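Long-range contact in group 1 truncated hemoglobin (Tetrahymena pyriformis, PDB 3AQ9), which binds one heme per subunit and probably serves as an oxygen-binding, oxygen-carrying globin: residues D31-H36 against I86-A91. The protein carries 1 engineered substitution. Numbering follows the deposited sequence.
With HEM (protoporphyrin IX containing Fe), chain C.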
loop_
_atom_site.group_PDB
_atom_site.type_symbol
_atom_site.label_atom_id
_atom_site.label_comp_id
_atom_site.label_asym_id
_atom_site.label_seq_id
_atom_site.Cartn_x
_atom_site.Cartn_y
_atom_site.Cartn_z
ATOM N N ASP A 31 2.241 12.238 -7.065
ATOM C CA ASP A 31 3.678 12.031 -6.920
ATOM C C ASP A 31 4.277 11.728 -8.304
ATOM O O ASP A 31 3.883 10.775 -8.947
ATOM C CB ASP A 31 3.929 10.813 -5.975
ATOM C CG ASP A 31 5.401 10.674 -5.580
ATOM O OD1 ASP A 31 6.303 10.870 -6.465
ATOM O OD2 ASP A 31 5.730 10.317 -4.447
ATOM N N GLU A 32 5.165 12.608 -8.764
ATOM C CA GLU A 32 5.646 12.497 -10.150
ATOM C C GLU A 32 6.380 11.200 -10.339
ATOM O O GLU A 32 6.535 10.714 -11.488
ATOM C CB GLU A 32 6.712 13.637 -10.456
ATOM C CG GLU A 32 6.027 15.059 -10.400
ATOM C CD GLU A 32 4.884 15.251 -11.374
ATOM O OE1 GLU A 32 4.864 14.703 -12.439
ATOM O OE2 GLU A 32 3.888 15.915 -10.957
ATOM N N ARG A 33 6.887 10.607 -9.246
ATOM C CA ARG A 33 7.629 9.354 -9.472
ATOM C C ARG A 33 6.735 8.195 -9.879
ATOM O O ARG A 33 7.210 7.241 -10.487
ATOM C CB ARG A 33 8.376 8.881 -8.207
ATOM C CG ARG A 33 9.395 9.876 -7.799
ATOM C CD ARG A 33 9.951 9.520 -6.374
ATOM N NE ARG A 33 8.902 9.872 -5.350
ATOM C CZ ARG A 33 9.149 9.749 -4.035
ATOM N NH1 ARG A 33 10.345 9.318 -3.620
ATOM N NH2 ARG A 33 8.165 10.078 -3.150
ATOM N N VAL A 34 5.463 8.235 -9.524
ATOM C CA VAL A 34 4.675 7.036 -9.691
ATOM C C VAL A 34 3.219 7.276 -10.214
ATOM O O VAL A 34 2.528 6.313 -10.548
ATOM C CB VAL A 34 4.505 6.224 -8.322
ATOM C CG1 VAL A 34 5.839 5.463 -8.006
ATOM C CG2 VAL A 34 4.059 7.162 -7.168
ATOM N N LYS A 35 2.757 8.504 -10.282
ATOM C CA LYS A 35 1.330 8.673 -10.526
ATOM C C LYS A 35 0.940 8.101 -11.875
ATOM O O LYS A 35 -0.171 7.622 -12.101
ATOM C CB LYS A 35 0.958 10.168 -10.476
ATOM C CG LYS A 35 1.621 11.064 -11.606
ATOM C CD LYS A 35 1.300 12.480 -11.402
ATOM C CE LYS A 35 1.603 13.169 -12.824
ATOM N NZ LYS A 35 1.722 14.543 -12.578
ATOM N N HIS A 36 1.866 8.194 -12.839
ATOM C CA HIS A 36 1.460 7.797 -14.214
ATOM C C HIS A 36 1.193 6.290 -14.378
ATOM O O HIS A 36 0.581 5.920 -15.355
ATOM C CB HIS A 36 2.605 8.152 -15.177
ATOM C CG HIS A 36 3.957 7.806 -14.624
ATOM N ND1 HIS A 36 4.623 8.603 -13.704
ATOM C CD2 HIS A 36 4.782 6.736 -14.880
ATOM C CE1 HIS A 36 5.840 8.096 -13.518
ATOM N NE2 HIS A 36 5.948 6.939 -14.169
ATOM N N ILE A 86 6.297 4.580 -3.070
ATOM C CA ILE A 86 5.068 3.993 -2.451
ATOM C C ILE A 86 5.236 3.959 -0.930
ATOM O O ILE A 86 4.304 4.332 -0.206
ATOM C CB ILE A 86 4.777 2.558 -3.006
ATOM C CG1 ILE A 86 4.431 2.667 -4.497
ATOM C CG2 ILE A 86 3.734 1.779 -2.063
ATOM C CD1 ILE A 86 3.254 3.515 -4.828
ATOM N N ILE A 87 6.338 3.431 -0.421
ATOM C CA ILE A 87 6.494 3.378 1.065
ATOM C C ILE A 87 6.479 4.759 1.679
ATOM O O ILE A 87 5.775 4.977 2.722
ATOM C CB ILE A 87 7.856 2.739 1.442
ATOM C CG1 ILE A 87 7.856 1.297 0.962
ATOM C CG2 ILE A 87 8.158 2.887 2.959
ATOM C CD1 ILE A 87 6.903 0.285 1.790
ATOM N N GLU A 88 7.160 5.734 1.033
ATOM C CA GLU A 88 7.118 7.089 1.603
ATOM C C GLU A 88 5.675 7.656 1.677
ATOM O O GLU A 88 5.307 8.328 2.664
ATOM C CB GLU A 88 7.897 8.114 0.787
ATOM C CG GLU A 88 9.425 7.721 0.916
ATOM C CD GLU A 88 10.285 8.501 -0.071
ATOM O OE1 GLU A 88 9.815 9.407 -0.756
ATOM O OE2 GLU A 88 11.492 8.141 -0.123
ATOM N N ASN A 89 4.941 7.422 0.588
ATOM C CA ASN A 89 3.539 7.922 0.587
ATOM C C ASN A 89 2.656 7.192 1.583
ATOM O O ASN A 89 1.776 7.830 2.201
ATOM C CB ASN A 89 2.905 7.844 -0.805
ATOM C CG ASN A 89 3.467 8.956 -1.723
ATOM O OD1 ASN A 89 3.283 10.116 -1.435
ATOM N ND2 ASN A 89 4.117 8.590 -2.798
ATOM N N LEU A 90 2.869 5.889 1.737
ATOM C CA LEU A 90 2.043 5.154 2.773
ATOM C C LEU A 90 2.440 5.673 4.155
ATOM O O LEU A 90 1.597 5.945 4.992
ATOM C CB LEU A 90 2.344 3.637 2.669
ATOM C CG LEU A 90 1.419 2.928 3.699
ATOM C CD1 LEU A 90 -0.041 3.198 3.337
ATOM C CD2 LEU A 90 1.605 1.463 3.535
ATOM N N ALA A 91 3.743 5.837 4.414
ATOM C CA ALA A 91 4.148 6.356 5.736
ATOM C C ALA A 91 3.581 7.723 5.999
ATOM O O ALA A 91 3.086 7.953 7.117
ATOM C CB ALA A 91 5.710 6.370 5.871
HETATM C CHA HEM C . -1.741 -3.603 -8.834
HETATM C CHB HEM C . 1.419 0.107 -9.440
HETATM C CHC HEM C . 3.689 -1.177 -5.386
HETATM C CHD HEM C . -0.294 -3.773 -4.180
HETATM C C1A HEM C . -1.077 -2.498 -9.337
HETATM C C2A HEM C . -1.356 -1.832 -10.619
HETATM C C3A HEM C . -0.526 -0.819 -10.744
HETATM C C4A HEM C . 0.373 -0.795 -9.613
HETATM C CMA HEM C . -0.382 0.237 -11.855
HETATM C CAA HEM C . -2.586 -2.213 -11.537
HETATM C CBA HEM C . -2.534 -2.596 -13.031
HETATM C CGA HEM C . -4.141 -2.385 -13.335
HETATM O O1A HEM C . -4.954 -3.297 -12.939
HETATM O O2A HEM C . -4.661 -1.223 -13.547
HETATM C C1B HEM C . 2.363 -0.019 -8.381
HETATM C C2B HEM C . 3.589 0.761 -8.389
HETATM C C3B HEM C . 4.265 0.326 -7.313
HETATM C C4B HEM C . 3.403 -0.624 -6.661
HETATM C CMB HEM C . 4.061 1.794 -9.411
HETATM C CAB HEM C . 5.666 0.806 -6.910
HETATM C CBB HEM C . 6.466 -0.195 -6.576
HETATM C C1C HEM C . 2.755 -1.943 -4.666
HETATM C C2C HEM C . 2.890 -2.306 -3.277
HETATM C C3C HEM C . 1.767 -2.992 -2.984
HETATM C C4C HEM C . 0.922 -3.074 -4.137
HETATM C CMC HEM C . 4.114 -1.887 -2.362
HETATM C CAC HEM C . 1.303 -3.599 -1.607
HETATM C CBC HEM C . 2.168 -3.766 -0.608
HETATM C C1D HEM C . -1.009 -3.959 -5.370
HETATM C C2D HEM C . -2.230 -4.721 -5.400
HETATM C C3D HEM C . -2.632 -4.679 -6.789
HETATM C C4D HEM C . -1.630 -3.903 -7.445
HETATM C CMD HEM C . -2.982 -5.468 -4.289
HETATM C CAD HEM C . -3.868 -5.305 -7.375
HETATM C CBD HEM C . -3.708 -6.705 -7.791
HETATM C CGD HEM C . -5.087 -7.243 -8.235
HETATM O O1D HEM C . -5.260 -8.457 -8.305
HETATM O O2D HEM C . -5.917 -6.410 -8.799
HETATM N NA HEM C . -0.003 -1.814 -8.786
HETATM N NB HEM C . 2.166 -0.945 -7.339
HETATM N NC HEM C . 1.581 -2.419 -5.171
HETATM N ND HEM C . -0.631 -3.380 -6.611
HETATM FE FE HEM C . 0.797 -2.157 -7.003
HETATM O O HOH W 1 -0.399 -0.535 -6.109
#
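A salt-bridge network of Asp31, Arg33 and Glu88 ties the loop after helix 13-28 to helix 80-96. Arg33 spends its guanidinium edge on two carboxylates. Side-on, NE of Arg33 meets OD1 of Asp31 at 3.0 Å in an almost straight bond, and NH2 of Arg33 takes OD2 of Asp31 at 2.8 Å, both through syn lone pairs. End-on, NH1 and NH2 converge from one face of the carboxylate on OE1 of Glu88, with NH1 of Arg33 2.9 Å from that oxygen. With an alanine in place of Arg33, the carboxylates of Asp31 and Glu88 are likely to lose the positive partner they share, leaving the loop less firmly tied to the helix. In this 2/2 globin fold Asp31 also builds an Asx turn, its OD1 accepting from the backbone N of Arg33 at 2.9 Å. With CG of Asp31 anti to its own backbone N (chi1 -170°), the carboxylate is carried toward helix 80-96, and there ND2 of Asn89 donates to OD2 of Asp31 at 2.9 Å; carboxylate and amide planes lie 80° apart. Apolar contact continues beneath the charges to the heme pocket: CG2 of Val34 lies 4.4 Å from CD1 of Ile86, whose CG1 packs 3.3 Å from CAB of the heme.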